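Local atomic coordinates of Tp0751 (Treponema pallidum, PDB entry 5JK2), a protein that is a lipocalin-fold adhesin of the syphilis spirochaete that mediates adhesion to extracellular matrix components and interactions with host cells. Residues H48-L53 and L118-E123. The protein carries 1 engineered substitution. Numbering follows the deposited sequence.
Sequences HLLAGL and LEVTFE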
ATOM      1  N   HIS A  48      -0.747   1.075  -9.985  1.00 40.12           N
ATOM      2  CA  HIS A  48      -0.696  -0.201 -10.682  1.00 53.01           C
ATOM      3  C   HIS A  48       0.492  -1.033 -10.203  1.00 50.58           C
ATOM      4  O   HIS A  48       0.484  -2.261 -10.302  1.00 48.14           O
ATOM      5  CB  HIS A  48      -0.624   0.029 -12.191  1.00 57.77           C
ATOM      6  CG  HIS A  48      -1.144  -1.114 -13.006  1.00 67.61           C
ATOM      7  ND1 HIS A  48      -1.402  -1.013 -14.356  1.00 66.73           N
ATOM      8  CD2 HIS A  48      -1.461  -2.387 -12.658  1.00 68.20           C
ATOM      9  CE1 HIS A  48      -1.851  -2.171 -14.805  1.00 67.13           C
ATOM     10  NE2 HIS A  48      -1.897  -3.020 -13.798  1.00 70.72           N
ATOM     11  N   LEU A  49       1.502  -0.357  -9.665  1.00 41.68           N
ATOM     12  CA  LEU A  49       2.667  -1.036  -9.111  1.00 38.75           C
ATOM     13  C   LEU A  49       2.373  -1.621  -7.734  1.00 34.21           C
ATOM     14  O   LEU A  49       3.068  -2.530  -7.283  1.00 35.26           O
ATOM     15  CB  LEU A  49       3.857  -0.077  -9.018  1.00 47.74           C
ATOM     16  CG  LEU A  49       4.583   0.277 -10.319  1.00 45.52           C
ATOM     17  CD1 LEU A  49       5.635   1.341 -10.060  1.00 39.14           C
ATOM     18  CD2 LEU A  49       5.217  -0.960 -10.947  1.00 52.61           C
ATOM     19  N   LEU A  50       1.352  -1.099  -7.062  1.00 34.47           N
ATOM     20  CA  LEU A  50       1.026  -1.552  -5.712  1.00 37.37           C
ATOM     21  C   LEU A  50       0.253  -2.861  -5.715  1.00 31.45           C
ATOM     22  O   LEU A  50       0.351  -3.645  -4.770  1.00 25.46           O
ATOM     23  CB  LEU A  50       0.219  -0.488  -4.968  1.00 32.32           C
ATOM     24  CG  LEU A  50       0.994   0.773  -4.587  1.00 31.97           C
ATOM     25  CD1 LEU A  50       0.056   1.820  -4.033  1.00 27.50           C
ATOM     26  CD2 LEU A  50       2.082   0.444  -3.577  1.00 29.09           C
ATOM     27  N   ALA A  51      -0.521  -3.085  -6.773  1.00 34.48           N
ATOM     28  CA  ALA A  51      -1.337  -4.287  -6.895  1.00 33.82           C
ATOM     29  C   ALA A  51      -0.509  -5.548  -6.663  1.00 34.90           C
ATOM     30  O   ALA A  51       0.304  -5.931  -7.504  1.00 38.58           O
ATOM     31  CB  ALA A  51      -1.996  -4.335  -8.259  1.00 37.80           C
ATOM     32  N   GLY A  52      -0.716  -6.178  -5.509  1.00 26.39           N
ATOM     33  CA  GLY A  52      -0.027  -7.409  -5.170  1.00 21.64           C
ATOM     34  C   GLY A  52       0.316  -7.502  -3.697  1.00 17.85           C
ATOM     35  O   GLY A  52      -0.127  -6.687  -2.894  1.00 19.11           O
ATOM     36  N   LEU A  53       1.118  -8.504  -3.352  1.00 21.22           N
ATOM     37  CA  LEU A  53       1.494  -8.769  -1.971  1.00 21.88           C
ATOM     38  C   LEU A  53       2.757  -8.019  -1.581  1.00 26.02           C
ATOM     39  O   LEU A  53       3.717  -7.975  -2.348  1.00 24.74           O
ATOM     40  CB  LEU A  53       1.705 -10.267  -1.765  1.00 19.81           C
ATOM     41  CG  LEU A  53       2.170 -10.712  -0.379  1.00 20.40           C
ATOM     42  CD1 LEU A  53       1.122 -10.382   0.662  1.00 19.69           C
ATOM     43  CD2 LEU A  53       2.477 -12.200  -0.391  1.00 30.06           C
ATOM     44  N   LEU A 118      -3.283   6.009   4.785  1.00 26.15           N
ATOM     45  CA  LEU A 118      -2.026   5.391   4.393  1.00 31.76           C
ATOM     46  C   LEU A 118      -1.166   6.371   3.607  1.00 28.50           C
ATOM     47  O   LEU A 118      -1.679   7.200   2.858  1.00 28.41           O
ATOM     48  CB  LEU A 118      -2.289   4.133   3.559  1.00 38.49           C
ATOM     49  CG  LEU A 118      -1.669   2.826   4.065  1.00 37.93           C
ATOM     50  CD1 LEU A 118      -2.259   2.443   5.411  1.00 37.80           C
ATOM     51  CD2 LEU A 118      -1.869   1.708   3.054  1.00 28.36           C
ATOM     52  N   GLU A 119       0.144   6.264   3.792  1.00 30.49           N
ATOM     53  CA  GLU A 119       1.099   7.101   3.077  1.00 30.44           C
ATOM     54  C   GLU A 119       2.179   6.235   2.445  1.00 30.31           C
ATOM     55  O   GLU A 119       3.289   6.124   2.965  1.00 31.59           O
ATOM     56  CB  GLU A 119       1.722   8.129   4.017  1.00 39.80           C
ATOM     57  CG  GLU A 119       0.723   9.101   4.626  1.00 41.80           C
ATOM     58  CD  GLU A 119       0.124  10.053   3.605  1.00 38.86           C
ATOM     59  OE1 GLU A 119       0.676  10.164   2.490  1.00 44.23           O
ATOM     60  OE2 GLU A 119      -0.902  10.693   3.920  1.00 38.03           O
ATOM     61  N   VAL A 120       1.839   5.624   1.315  1.00 42.65           N
ATOM     62  CA  VAL A 120       2.747   4.722   0.618  1.00 39.34           C
ATOM     63  C   VAL A 120       3.751   5.487  -0.237  1.00 47.18           C
ATOM     64  O   VAL A 120       3.399   6.030  -1.286  1.00 46.72           O
ATOM     65  CB  VAL A 120       1.981   3.744  -0.285  1.00 32.99           C
ATOM     66  CG1 VAL A 120       2.939   2.746  -0.912  1.00 40.22           C
ATOM     67  CG2 VAL A 120       0.894   3.033   0.507  1.00 32.66           C
ATOM     68  N   THR A 121       5.004   5.503   0.208  1.00 49.73           N
ATOM     69  CA  THR A 121       6.073   6.198  -0.500  1.00 46.67           C
ATOM     70  C   THR A 121       6.986   5.194  -1.188  1.00 38.49           C
ATOM     71  O   THR A 121       7.676   4.415  -0.532  1.00 34.38           O
ATOM     72  CB  THR A 121       6.905   7.077   0.451  1.00 38.07           C
ATOM     73  OG1 THR A 121       6.039   7.967   1.166  1.00 37.87           O
ATOM     74  CG2 THR A 121       7.936   7.889  -0.323  1.00 48.21           C
ATOM     75  N   PHE A 122       6.977   5.218  -2.516  1.00 38.28           N
ATOM     76  CA  PHE A 122       7.813   4.329  -3.310  1.00 34.58           C
ATOM     77  C   PHE A 122       9.283   4.713  -3.249  1.00 36.22           C
ATOM     78  O   PHE A 122       9.632   5.892  -3.286  1.00 39.35           O
ATOM     79  CB  PHE A 122       7.361   4.335  -4.767  1.00 41.70           C
ATOM     80  CG  PHE A 122       6.227   3.400  -5.061  1.00 39.09           C
ATOM     81  CD1 PHE A 122       4.915   3.804  -4.896  1.00 41.11           C
ATOM     82  CD2 PHE A 122       6.477   2.122  -5.524  1.00 32.45           C
ATOM     83  CE1 PHE A 122       3.876   2.943  -5.180  1.00 39.25           C
ATOM     84  CE2 PHE A 122       5.445   1.262  -5.808  1.00 27.14           C
ATOM     85  CZ  PHE A 122       4.143   1.671  -5.638  1.00 30.05           C
ATOM     86  N   GLU A 123      10.137   3.698  -3.164  1.00 37.57           N
ATOM     87  CA  GLU A 123      11.580   3.881  -3.246  1.00 37.58           C
ATOM     88  C   GLU A 123      12.059   3.231  -4.535  1.00 35.47           C
ATOM     89  O   GLU A 123      12.991   3.702  -5.183  1.00 37.47           O
ATOM     90  CB  GLU A 123      12.287   3.271  -2.032  1.00 40.49           C
ATOM     91  CG  GLU A 123      11.572   3.509  -0.704  1.00 40.32           C
ATOM     92  CD  GLU A 123      12.323   2.925   0.476  1.00 46.08           C
ATOM     93  OE1 GLU A 123      11.741   2.856   1.580  1.00 39.38           O
ATOM     94  OE2 GLU A 123      13.496   2.533   0.301  1.00 53.19           O
TER
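L49 and L50 face V120 and F122 across the barrel interior, with the two backbones held well apart: the closest CA atoms, those of L50 and V120, are 9.1 Å from each other, and side chains alone bridge the interval. Residues 48–50 have helical backbone angles just ahead of strand 52-56, while V120 and F122, alternate residues of strand 115-122, both send their CB atoms inward.

F122 projects its ring toward the two leucines, and a large flat group suits a gap of this width between the backbones. CG lies anti to the carbonyl carbon (chi1 -84°), which carries the ring across. There the outer carbons of the ring lie against both: L49 approaches obliquely with CB, 3.8 Å from F122 CE2, and L50 comes in beside it, its CG 3.7 Å from F122 CE1. The side chains of L50 and F122 cross at a slant. With CD1 of L50 anti to CA (chi2 172°), the other methyl, CD2, branches toward the strand and meets V120 CG1 at 3.6 Å. The branched end of leucine thus sets CG against the ring and CD2 against the valine, and the compact, beta-branched V120 suits both a strand and this inward position. The contact is wholly apolar, as fits four buried residues near the middle of the molecule.

The eight-stranded antiparallel barrel is that of a non-canonical lipocalin. L50 also touches V102 and F104 of strand 101-108, I128 of strand 127-135 packs on V120 and F122, and W35 of helix 26-39 touches both L49 and F122, so the helix packs against this part of the core.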